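Side-chain contact in putative alpha-L-fucosidase (Bacteroides thetaiotaomicron VPI-5482, PDB 3GZA), which probably acts as an alpha-L-fucosidase of glycoside hydrolase family 29: residues M178-G183 against M269-L274. Sequence-based numbering, arbitrary orientation. Where two conformers were deposited one is given.
Sequences MIWFDG and MADTPL
Met-269, a selenomethionine, reaches Trp-180 with its terminal methyl alone: CE lies 4.2 Å from CZ2, oblique to the indole, while the two side chains themselves cross at about a right angle. Its CG stands anti to the backbone N (chi1 -178°), carrying the chain off the strand, and bends at the next two torsions turn the methyl to the tryptophan. Ile-314 and Tyr-209, from two other strands, also touch this side chain. On the five-membered ring of Trp-180, NE1 donates to a sulfonate oxygen of a bound EPE buffer molecule, probably from the crystallisation liquor, and the same oxygen accepts the backbone N-H of Gly-183.

That segments whose closest CA atoms, those of Trp-180 and Met-269, are 12.0 Å apart should meet at all illustrates how the inside of a barrel is filled. Strands 178-181 and 264-273 belong to the TIM-barrel-type catalytic domain of the fucosidase family; each pairs with other strands of the curled sheet, and side chains pointing inward from both, the large indole foremost, span the interior.

Two residues on from Met-269, Asp-271 points the same way and brings a carboxylate to the edge of the indole. OD2 sits near the ring plane, 4.1 Å from CH2, with the carboxylate plane turned 35° from that of the ring; this is a loose approach to C-H groups at the far end of the six-membered ring. The other oxygen, OD1, is engaged by the indole NE1 of Trp-219, a hydrogen bond that helps to hold the buried carboxylate in place.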
HETATM    1  N   MSE A 178     -13.561  16.469 -16.699  1.00 25.36           N
HETATM    2  CA  MSE A 178     -13.603  15.094 -17.144  1.00 25.12           C
HETATM    3  C   MSE A 178     -12.954  14.227 -16.087  1.00 26.21           C
HETATM    4  O   MSE A 178     -12.200  14.735 -15.219  1.00 25.83           O
HETATM    5  CB  MSE A 178     -12.762  14.889 -18.429  1.00 25.78           C
HETATM    6  CG  MSE A 178     -11.296  15.039 -18.302  1.00 24.26           C
HETATM    7 SE   MSE A 178     -10.295  14.435 -19.802  0.75 25.25          SE
HETATM    8  CE  MSE A 178     -10.759  15.816 -21.075  1.00 26.70           C
ATOM      9  N   ILE A 179     -13.277  12.940 -16.184  1.00 25.17           N
ATOM     10  CA  ILE A 179     -12.569  11.847 -15.505  0.50 24.85           C
ATOM     11  C   ILE A 179     -12.062  11.017 -16.683  1.00 25.40           C
ATOM     12  O   ILE A 179     -12.867  10.582 -17.514  1.00 27.04           O
ATOM     13  CB  ILE A 179     -13.400  10.950 -14.590  0.50 24.87           C
ATOM     14  CG1 ILE A 179     -13.823  11.715 -13.314  0.50 23.33           C
ATOM     15  CG2 ILE A 179     -12.609   9.660 -14.259  0.50 25.29           C
ATOM     16  CD1 ILE A 179     -12.708  12.156 -12.366  0.50 24.47           C
ATOM     17  N   TRP A 180     -10.741  10.848 -16.754  1.00 25.01           N
ATOM     18  CA  TRP A 180     -10.045  10.122 -17.800  1.00 24.55           C
ATOM     19  C   TRP A 180      -9.363   8.928 -17.175  1.00 25.19           C
ATOM     20  O   TRP A 180      -8.471   9.072 -16.354  1.00 26.66           O
ATOM     21  CB  TRP A 180      -8.973  11.022 -18.404  1.00 25.08           C
ATOM     22  CG  TRP A 180      -8.105  10.498 -19.538  1.00 24.82           C
ATOM     23  CD1 TRP A 180      -7.922   9.193 -19.944  1.00 25.25           C
ATOM     24  CD2 TRP A 180      -7.229  11.286 -20.357  1.00 25.19           C
ATOM     25  NE1 TRP A 180      -7.052   9.135 -20.987  1.00 26.50           N
ATOM     26  CE2 TRP A 180      -6.601  10.405 -21.262  1.00 24.88           C
ATOM     27  CE3 TRP A 180      -6.938  12.655 -20.427  1.00 27.22           C
ATOM     28  CZ2 TRP A 180      -5.687  10.839 -22.200  1.00 27.45           C
ATOM     29  CZ3 TRP A 180      -6.028  13.086 -21.373  1.00 28.61           C
ATOM     30  CH2 TRP A 180      -5.373  12.178 -22.208  1.00 27.91           C
ATOM     31  N   PHE A 181      -9.777   7.745 -17.572  1.00 24.12           N
ATOM     32  CA  PHE A 181      -9.157   6.518 -17.107  1.00 25.30           C
ATOM     33  C   PHE A 181      -8.124   6.051 -18.110  1.00 25.66           C
ATOM     34  O   PHE A 181      -8.408   6.029 -19.326  1.00 25.82           O
ATOM     35  CB  PHE A 181     -10.199   5.442 -16.935  1.00 24.77           C
ATOM     36  CG  PHE A 181     -11.169   5.722 -15.820  1.00 23.99           C
ATOM     37  CD1 PHE A 181     -10.817   5.409 -14.531  1.00 27.77           C
ATOM     38  CD2 PHE A 181     -12.442   6.191 -16.061  1.00 26.57           C
ATOM     39  CE1 PHE A 181     -11.698   5.626 -13.465  1.00 27.43           C
ATOM     40  CE2 PHE A 181     -13.322   6.450 -14.973  1.00 26.97           C
ATOM     41  CZ  PHE A 181     -12.919   6.158 -13.692  1.00 26.41           C
ATOM     42  N   ASP A 182      -6.936   5.668 -17.620  1.00 25.40           N
ATOM     43  CA  ASP A 182      -5.842   5.150 -18.475  1.00 24.49           C
ATOM     44  C   ASP A 182      -6.260   3.918 -19.233  1.00 25.93           C
ATOM     45  O   ASP A 182      -6.318   2.845 -18.670  1.00 25.39           O
ATOM     46  CB  ASP A 182      -4.623   4.841 -17.565  1.00 26.16           C
ATOM     47  CG  ASP A 182      -3.485   4.197 -18.287  1.00 26.83           C
ATOM     48  OD1 ASP A 182      -3.421   4.290 -19.549  1.00 27.10           O
ATOM     49  OD2 ASP A 182      -2.627   3.615 -17.569  1.00 27.51           O
ATOM     50  N   GLY A 183      -6.463   4.061 -20.526  1.00 24.51           N
ATOM     51  CA  GLY A 183      -6.967   2.942 -21.292  1.00 24.87           C
ATOM     52  C   GLY A 183      -8.386   2.548 -20.974  1.00 25.03           C
ATOM     53  O   GLY A 183      -8.801   1.442 -21.299  1.00 25.79           O
HETATM   54  N   MSE A 269     -11.051  13.461 -30.013  1.00 24.86           N
HETATM   55  CA  MSE A 269      -9.979  13.981 -29.188  1.00 24.50           C
HETATM   56  C   MSE A 269      -8.656  13.709 -29.907  1.00 24.42           C
HETATM   57  O   MSE A 269      -8.447  12.646 -30.459  1.00 25.02           O
HETATM   58  CB  MSE A 269      -9.946  13.268 -27.849  1.00 25.47           C
HETATM   59  CG  MSE A 269      -8.948  13.753 -26.951  1.00 26.90           C
HETATM   60 SE   MSE A 269      -7.301  12.679 -26.884  0.75 26.68          SE
HETATM   61  CE  MSE A 269      -7.948  11.346 -25.670  1.00 25.73           C
ATOM     62  N   ALA A 270      -7.787  14.720 -29.965  1.00 24.81           N
ATOM     63  CA  ALA A 270      -6.413  14.579 -30.469  1.00 23.86           C
ATOM     64  C   ALA A 270      -5.502  14.802 -29.288  1.00 24.34           C
ATOM     65  O   ALA A 270      -5.841  15.553 -28.360  1.00 25.16           O
ATOM     66  CB  ALA A 270      -6.114  15.613 -31.567  1.00 22.68           C
ATOM     67  N   ASP A 271      -4.354  14.116 -29.249  1.00 23.66           N
ATOM     68  CA  ASP A 271      -3.429  14.341 -28.159  1.00 24.56           C
ATOM     69  C   ASP A 271      -1.990  14.108 -28.594  1.00 25.00           C
ATOM     70  O   ASP A 271      -1.752  13.387 -29.568  1.00 24.66           O
ATOM     71  CB  ASP A 271      -3.775  13.559 -26.868  1.00 24.29           C
ATOM     72  CG  ASP A 271      -3.661  12.042 -26.964  1.00 27.10           C
ATOM     73  OD1 ASP A 271      -3.478  11.432 -28.026  1.00 26.62           O
ATOM     74  OD2 ASP A 271      -3.805  11.415 -25.864  1.00 26.76           O
ATOM     75  N   THR A 272      -1.085  14.743 -27.859  1.00 24.61           N
ATOM     76  CA  THR A 272       0.334  14.570 -28.116  1.00 24.67           C
ATOM     77  C   THR A 272       1.123  15.094 -26.937  1.00 24.87           C
ATOM     78  O   THR A 272       0.745  16.044 -26.311  1.00 25.07           O
ATOM     79  CB  THR A 272       0.801  15.341 -29.373  1.00 26.22           C
ATOM     80  OG1 THR A 272       2.220  15.155 -29.591  1.00 25.91           O
ATOM     81  CG2 THR A 272       0.506  16.864 -29.296  1.00 26.41           C
ATOM     82  N   PRO A 273       2.224  14.424 -26.643  1.00 25.17           N
ATOM     83  CA  PRO A 273       3.136  15.051 -25.690  1.00 24.53           C
ATOM     84  C   PRO A 273       3.710  16.316 -26.340  1.00 25.57           C
ATOM     85  O   PRO A 273       3.843  16.370 -27.565  1.00 24.55           O
ATOM     86  CB  PRO A 273       4.278  14.046 -25.560  1.00 26.49           C
ATOM     87  CG  PRO A 273       4.088  13.040 -26.506  1.00 28.51           C
ATOM     88  CD  PRO A 273       2.732  13.126 -27.139  1.00 25.56           C
ATOM     89  N   LEU A 274       4.007  17.335 -25.530  1.00 24.49           N
ATOM     90  CA  LEU A 274       4.770  18.475 -26.038  1.00 24.13           C
ATOM     91  C   LEU A 274       6.198  18.041 -26.405  1.00 23.40           C
ATOM     92  O   LEU A 274       6.763  18.514 -27.389  1.00 23.39           O
ATOM     93  CB  LEU A 274       4.800  19.575 -24.987  1.00 24.59           C
ATOM     94  CG  LEU A 274       5.642  20.792 -25.316  1.00 24.31           C
ATOM     95  CD1 LEU A 274       5.172  21.503 -26.633  1.00 25.97           C
ATOM     96  CD2 LEU A 274       5.673  21.785 -24.111  1.00 25.11           C
TER